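Side-chain contacts in methionine-binding lipoprotein MetQ (Bacillus subtilis subsp. subtilis, PDB 4GOT), which probably binds methionine outside the cell membrane and passes it to the permease of an ABC importer, and also takes part in methionine sulfoxide transport: residues M45-L50 with D56-Q61; L66-K71 with N112-Q117. All coordinates share one frame; numbering follows the deposited sequence.

Contact 1. Residues M45-L50 with D56-Q61; sequences MYNKAL and DANYFQ. With MSE (selenomethionine), chain B.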
loop_
_atom_site.group_PDB
_atom_site.type_symbol
_atom_site.label_atom_id
_atom_site.label_comp_id
_atom_site.label_asym_id
_atom_site.label_seq_id
_atom_site.Cartn_x
_atom_site.Cartn_y
_atom_site.Cartn_z
HETATM N N MSE A 45 -11.348 6.949 -0.062
HETATM C CA MSE A 45 -12.067 7.483 1.081
HETATM C C MSE A 45 -11.198 8.026 2.231
HETATM O O MSE A 45 -11.648 8.891 3.007
HETATM C CB MSE A 45 -13.044 6.425 1.632
HETATM C CG MSE A 45 -14.135 6.143 0.656
HETATM SE SE MSE A 45 -15.450 4.909 1.436
HETATM C CE MSE A 45 -16.137 6.063 2.870
ATOM N N TYR A 46 -9.975 7.522 2.365
ATOM C CA TYR A 46 -9.182 7.730 3.580
ATOM C C TYR A 46 -8.678 9.181 3.698
ATOM O O TYR A 46 -8.844 9.790 4.727
ATOM C CB TYR A 46 -8.033 6.718 3.623
ATOM C CG TYR A 46 -8.528 5.308 3.875
ATOM C CD1 TYR A 46 -8.931 4.481 2.836
ATOM C CD2 TYR A 46 -8.630 4.809 5.176
ATOM C CE1 TYR A 46 -9.433 3.184 3.094
ATOM C CE2 TYR A 46 -9.145 3.540 5.433
ATOM C CZ TYR A 46 -9.536 2.720 4.404
ATOM O OH TYR A 46 -9.980 1.432 4.701
ATOM N N ASN A 47 -8.090 9.737 2.641
ATOM C CA ASN A 47 -7.626 11.134 2.662
ATOM C C ASN A 47 -8.775 12.116 2.726
ATOM O O ASN A 47 -8.671 13.176 3.374
ATOM C CB ASN A 47 -6.732 11.413 1.462
ATOM C CG ASN A 47 -5.336 10.865 1.666
ATOM O OD1 ASN A 47 -4.854 10.795 2.819
ATOM N ND2 ASN A 47 -4.675 10.472 0.579
ATOM N N LYS A 48 -9.895 11.763 2.090
ATOM C CA LYS A 48 -11.110 12.577 2.189
ATOM C C LYS A 48 -11.598 12.699 3.639
ATOM O O LYS A 48 -11.938 13.810 4.097
ATOM C CB LYS A 48 -12.224 12.028 1.296
ATOM C CG LYS A 48 -13.470 12.914 1.273
ATOM C CD LYS A 48 -14.293 12.665 0.020
ATOM C CE LYS A 48 -15.147 13.864 -0.338
ATOM N NZ LYS A 48 -15.959 14.270 0.838
ATOM N N ALA A 49 -11.618 11.576 4.360
ATOM C CA ALA A 49 -12.087 11.562 5.766
ATOM C C ALA A 49 -11.180 12.463 6.634
ATOM O O ALA A 49 -11.661 13.254 7.446
ATOM C CB ALA A 49 -12.151 10.120 6.299
ATOM N N LEU A 50 -9.862 12.376 6.407
ATOM C CA LEU A 50 -8.891 13.166 7.144
ATOM C C LEU A 50 -9.055 14.635 6.854
ATOM O O LEU A 50 -9.211 15.417 7.761
ATOM C CB LEU A 50 -7.462 12.725 6.781
ATOM C CG LEU A 50 -6.246 13.343 7.473
ATOM C CD1 LEU A 50 -6.348 13.301 8.997
ATOM C CD2 LEU A 50 -4.988 12.635 6.942
ATOM N N ASP A 56 -8.387 11.898 12.942
ATOM C CA ASP A 56 -7.149 12.637 13.267
ATOM C C ASP A 56 -5.977 12.219 12.351
ATOM O O ASP A 56 -5.026 12.975 12.127
ATOM C CB ASP A 56 -6.709 12.337 14.723
ATOM C CG ASP A 56 -7.682 12.865 15.786
ATOM O OD1 ASP A 56 -7.671 14.092 16.009
ATOM O OD2 ASP A 56 -8.393 12.059 16.458
ATOM N N ALA A 57 -6.053 11.005 11.838
ATOM C CA ALA A 57 -4.963 10.392 11.095
ATOM C C ALA A 57 -5.552 9.279 10.249
ATOM O O ALA A 57 -6.692 8.799 10.495
ATOM C CB ALA A 57 -3.896 9.860 12.056
ATOM N N ASN A 58 -4.849 8.938 9.176
ATOM C CA ASN A 58 -5.134 7.721 8.432
ATOM C C ASN A 58 -3.832 6.897 8.319
ATOM O O ASN A 58 -2.751 7.435 8.468
ATOM C CB ASN A 58 -5.848 8.000 7.068
ATOM C CG ASN A 58 -5.012 8.787 6.088
ATOM O OD1 ASN A 58 -3.817 8.526 5.909
ATOM N ND2 ASN A 58 -5.671 9.679 5.348
ATOM N N TYR A 59 -3.985 5.594 8.096
ATOM C CA TYR A 59 -2.882 4.630 8.040
ATOM C C TYR A 59 -3.299 3.622 6.963
ATOM O O TYR A 59 -4.071 2.666 7.229
ATOM C CB TYR A 59 -2.773 3.954 9.408
ATOM C CG TYR A 59 -1.712 2.916 9.579
ATOM C CD1 TYR A 59 -0.543 2.949 8.850
ATOM C CD2 TYR A 59 -1.852 1.927 10.560
ATOM C CE1 TYR A 59 0.423 1.998 9.054
ATOM C CE2 TYR A 59 -0.876 0.978 10.776
ATOM C CZ TYR A 59 0.241 0.994 10.011
ATOM O OH TYR A 59 1.233 0.090 10.223
ATOM N N PHE A 60 -2.873 3.909 5.735
ATOM C CA PHE A 60 -3.269 3.113 4.557
ATOM C C PHE A 60 -2.401 3.277 3.307
ATOM O O PHE A 60 -2.480 2.409 2.449
ATOM C CB PHE A 60 -4.760 3.367 4.171
ATOM C CG PHE A 60 -4.944 4.576 3.300
ATOM C CD1 PHE A 60 -4.749 5.851 3.812
ATOM C CD2 PHE A 60 -5.174 4.439 1.924
ATOM C CE1 PHE A 60 -4.847 6.963 2.985
ATOM C CE2 PHE A 60 -5.292 5.549 1.099
ATOM C CZ PHE A 60 -5.138 6.813 1.643
ATOM N N GLN A 61 -1.588 4.347 3.192
ATOM C CA GLN A 61 -0.943 4.726 1.907
ATOM C C GLN A 61 0.542 4.886 2.019
ATOM O O GLN A 61 1.074 4.904 3.116
ATOM C CB GLN A 61 -1.527 6.074 1.428
ATOM C CG GLN A 61 -1.011 7.298 2.196
ATOM C CD GLN A 61 -1.914 8.501 2.108
ATOM O OE1 GLN A 61 -2.268 8.955 1.018
ATOM N NE2 GLN A 61 -2.300 9.049 3.278
HETATM N N MSE B 300 -1.000 -0.861 1.581
HETATM C CA MSE B 300 -0.830 -0.609 0.120
HETATM C C MSE B 300 0.590 -1.008 -0.406
HETATM O O MSE B 300 1.535 -0.595 0.209
HETATM O OXT MSE B 300 0.843 -1.681 -1.437
HETATM C CB MSE B 300 -1.047 0.890 -0.144
HETATM C CG MSE B 300 -1.207 1.281 -1.579
HETATM SE SE MSE B 300 -1.265 3.243 -1.842
HETATM C CE MSE B 300 -3.233 3.557 -1.190
#
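Asn47 reaches from helix 45-50 into a cluster of side-chain amides on segment 56-61, and here the packing is tight. Its OD1 accepts two N-H groups: Asn58 ND2 at 2.9 Å, tilted from the carbonyl plane, and Gln61 NE2 at 3.1 Å, in that plane and on a lone pair. The same amide gives an N-H back, from Asn47 ND2 to Gln61 OE1 at 2.9 Å, so two opposed bonds hold Asn47 and Gln61 together with their amide planes 31° apart. Asparagine and glutamine suit this buried spot because each amide can donate and accept at once. With an alanine here in place of Asn47, Asn58 ND2 would probably keep little more than its weak bond to Tyr46 O, and the Gln61 amide would lose this donor and acceptor and could turn. Beside these amides, the Tyr46 and Phe60 rings form an offset stack with centroids 4.7 Å apart, while Tyr46 CB sits over the Phe60 face in a CH-pi contact; the Phe60 edge faces Asn47 OD1. The helix belongs to a beta-alpha-beta crossover that links strand 34-38 to strand 57-62 in one lobe of a periplasmic-binding-protein fold. Phe60 carries the packing on to the ligand, where its CE2 comes within 3.7 Å of the selenomethionine CE. Leu50 completes the packed part, with CD2 against Asn58 ND2 and CD1 3.4 Å from Asp56 O. The loose side begins at partly exposed Asp56, whose OD1 forms a salt bridge with Lys219. Exposed Lys48 leaves the helix on the side away from the strand, and its NZ makes a salt bridge to Asp52.

Contact 2. Residues L66-K71 with N112-Q117; sequences LEQEMK and NNVAEQ. With MSE (selenomethionine), chain B.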
loop_
_atom_site.group_PDB
_atom_site.type_symbol
_atom_site.label_atom_id
_atom_site.label_comp_id
_atom_site.label_asym_id
_atom_site.label_seq_id
_atom_site.Cartn_x
_atom_site.Cartn_y
_atom_site.Cartn_z
ATOM N N LEU A 66 0.079 9.613 -1.486
ATOM C CA LEU A 66 -0.276 10.881 -0.829
ATOM C C LEU A 66 -0.008 12.078 -1.752
ATOM O O LEU A 66 -0.867 12.944 -1.917
ATOM C CB LEU A 66 0.479 11.051 0.518
ATOM C CG LEU A 66 0.165 12.395 1.241
ATOM C CD1 LEU A 66 -1.339 12.542 1.594
ATOM C CD2 LEU A 66 1.060 12.547 2.469
ATOM N N GLU A 67 1.175 12.084 -2.390
ATOM C CA GLU A 67 1.530 13.153 -3.337
ATOM C C GLU A 67 0.583 13.295 -4.511
ATOM O O GLU A 67 0.115 14.417 -4.819
ATOM C CB GLU A 67 2.959 12.965 -3.840
ATOM C CG GLU A 67 3.930 13.322 -2.756
ATOM C CD GLU A 67 5.353 13.197 -3.210
ATOM O OE1 GLU A 67 5.571 12.859 -4.398
ATOM O OE2 GLU A 67 6.224 13.435 -2.359
ATOM N N GLN A 68 0.291 12.168 -5.156
ATOM C CA GLN A 68 -0.736 12.137 -6.205
ATOM C C GLN A 68 -2.086 12.670 -5.731
ATOM O O GLN A 68 -2.772 13.397 -6.466
ATOM C CB GLN A 68 -0.950 10.691 -6.734
ATOM C CG GLN A 68 -2.007 10.576 -7.849
ATOM C CD GLN A 68 -1.619 11.303 -9.146
ATOM O OE1 GLN A 68 -0.448 11.500 -9.438
ATOM N NE2 GLN A 68 -2.622 11.681 -9.931
ATOM N N GLU A 69 -2.511 12.244 -4.547
ATOM C CA GLU A 69 -3.826 12.684 -4.008
ATOM C C GLU A 69 -3.894 14.186 -3.826
ATOM O O GLU A 69 -4.918 14.833 -4.132
ATOM C CB GLU A 69 -4.105 12.001 -2.706
ATOM C CG GLU A 69 -4.391 10.517 -2.905
ATOM C CD GLU A 69 -5.879 10.240 -3.070
ATOM O OE1 GLU A 69 -6.588 10.404 -2.043
ATOM O OE2 GLU A 69 -6.295 9.849 -4.203
HETATM N N MSE A 70 -2.781 14.770 -3.391
HETATM C CA MSE A 70 -2.751 16.216 -3.187
HETATM C C MSE A 70 -2.640 16.962 -4.492
HETATM O O MSE A 70 -3.204 18.033 -4.608
HETATM C CB MSE A 70 -1.667 16.626 -2.200
HETATM C CG MSE A 70 -2.026 16.268 -0.738
HETATM SE SE MSE A 70 -0.472 16.427 0.443
HETATM C CE MSE A 70 -0.417 18.399 0.466
ATOM N N LYS A 71 -1.934 16.394 -5.474
ATOM C CA LYS A 71 -1.944 16.919 -6.856
ATOM C C LYS A 71 -3.382 16.954 -7.427
ATOM O O LYS A 71 -3.800 17.914 -8.039
ATOM C CB LYS A 71 -1.039 16.059 -7.722
ATOM C CG LYS A 71 -0.840 16.509 -9.159
ATOM C CD LYS A 71 0.013 15.473 -9.904
ATOM C CE LYS A 71 1.528 15.659 -9.727
ATOM N NZ LYS A 71 2.190 16.197 -10.965
ATOM N N ASN A 112 -5.936 0.229 -10.972
ATOM C CA ASN A 112 -6.199 1.565 -11.499
ATOM C C ASN A 112 -5.648 2.693 -10.577
ATOM O O ASN A 112 -5.936 3.854 -10.796
ATOM C CB ASN A 112 -7.708 1.732 -11.816
ATOM C CG ASN A 112 -8.585 1.770 -10.574
ATOM O OD1 ASN A 112 -8.095 1.835 -9.450
ATOM N ND2 ASN A 112 -9.898 1.744 -10.781
ATOM N N ASN A 113 -4.800 2.324 -9.604
ATOM C CA ASN A 113 -4.124 3.254 -8.686
ATOM C C ASN A 113 -3.079 4.058 -9.480
ATOM O O ASN A 113 -1.984 3.545 -9.770
ATOM C CB ASN A 113 -3.462 2.400 -7.563
ATOM C CG ASN A 113 -2.896 3.202 -6.413
ATOM O OD1 ASN A 113 -2.447 4.341 -6.552
ATOM N ND2 ASN A 113 -2.893 2.574 -5.246
ATOM N N VAL A 114 -3.433 5.288 -9.853
ATOM C CA VAL A 114 -2.585 6.139 -10.683
ATOM C C VAL A 114 -1.162 6.240 -10.129
ATOM O O VAL A 114 -0.187 6.066 -10.878
ATOM C CB VAL A 114 -3.156 7.558 -10.819
ATOM C CG1 VAL A 114 -2.196 8.455 -11.599
ATOM C CG2 VAL A 114 -4.551 7.538 -11.459
ATOM N N ALA A 115 -1.054 6.506 -8.814
ATOM C CA ALA A 115 0.230 6.611 -8.112
ATOM C C ALA A 115 1.121 5.372 -8.197
ATOM O O ALA A 115 2.364 5.477 -8.083
ATOM C CB ALA A 115 -0.029 6.950 -6.653
ATOM N N GLU A 116 0.524 4.197 -8.399
ATOM C CA GLU A 116 1.294 2.953 -8.422
ATOM C C GLU A 116 1.580 2.421 -9.830
ATOM O O GLU A 116 2.038 1.306 -9.967
ATOM C CB GLU A 116 0.585 1.874 -7.607
ATOM C CG GLU A 116 0.633 2.165 -6.114
ATOM C CD GLU A 116 0.439 0.925 -5.269
ATOM O OE1 GLU A 116 -0.402 0.075 -5.667
ATOM O OE2 GLU A 116 1.139 0.808 -4.215
ATOM N N GLN A 117 1.320 3.209 -10.879
ATOM C CA GLN A 117 1.542 2.707 -12.231
ATOM C C GLN A 117 3.015 2.383 -12.473
ATOM O O GLN A 117 3.314 1.379 -13.116
ATOM C CB GLN A 117 1.053 3.697 -13.286
ATOM C CG GLN A 117 -0.472 3.937 -13.253
ATOM C CD GLN A 117 -1.304 2.688 -13.502
ATOM O OE1 GLN A 117 -2.011 2.180 -12.586
ATOM N NE2 GLN A 117 -1.213 2.157 -14.723
HETATM N N MSE B 300 -1.000 -0.861 1.581
HETATM C CA MSE B 300 -0.830 -0.609 0.120
HETATM C C MSE B 300 0.590 -1.008 -0.406
HETATM O O MSE B 300 1.535 -0.595 0.209
HETATM O OXT MSE B 300 0.843 -1.681 -1.437
HETATM C CB MSE B 300 -1.047 0.890 -0.144
HETATM C CG MSE B 300 -1.207 1.281 -1.579
HETATM SE SE MSE B 300 -1.265 3.243 -1.842
HETATM C CE MSE B 300 -3.233 3.557 -1.190
#
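Gln68 meets Val114 and Ala115 across the ligand cleft of a two-lobed periplasmic-binding-protein fold: helix 63-72 belongs to the lobe built on the six-stranded sheet, and segment 112-117 follows strand 107-111 of the five-stranded sheet in the other. The meeting of the two lobes is consistent with a closed, ligand-bound form. The touching side chains meet by van der Waals packing. Gln68 CB lies 3.9 Å from Ala115 CB, a short methyl that lets the backbones come near. Farther out, the Gln68 chain bends at its second torsion (chi2 65°), laying the amide across Val114 at about a right angle, with NE2 3.7 Å from CG1. No hydrogen bond joins the segments; the Gln68 amide bonds instead to Glu72, one turn on in its own helix, so the stem packs on Ala115, while the amide rests on Val114 CG1 and spends an N-H on Glu72. Backbone bonds shape the other side. Glu116 N to Asn113 O (2.9 Å) and Gln117 N to Val114 O (3.2 Å) close a 3-10 turn that presents Val114 and Ala115 to the helix and puts Glu116 at the N-cap position of helix 117-126. Two polar side chains of this segment line the selenomethionine pocket. Glu116 OE2, also gripped by Arg119 and His62, lies 3.6 Å from the ligand CG, and Asn113 ND2 stands 3.8 Å from its SE atom.

Contact 1 is internal to one lobe and almost wholly buried; contact 2 is smaller, partly exposed, and spans the cleft to the second lobe. Their chemistry follows from this. Within the lobe, helix and strand are locked by amide bonds and a ring stack, whereas between lobes the meeting is loose van der Waals packing without a cross bond, as might suit surfaces that probably part when the ligand leaves. The two are continuous, since strand 57-62 runs straight into helix 63-72. Asn47 ND2 makes a probable hydrogen bond to Glu69 OE1 at 3.2 Å, tying helix 44-51 to that helix. Both contacts also border the ligand, contact 1 chiefly through Phe60 and contact 2 through Asn113 and Glu116.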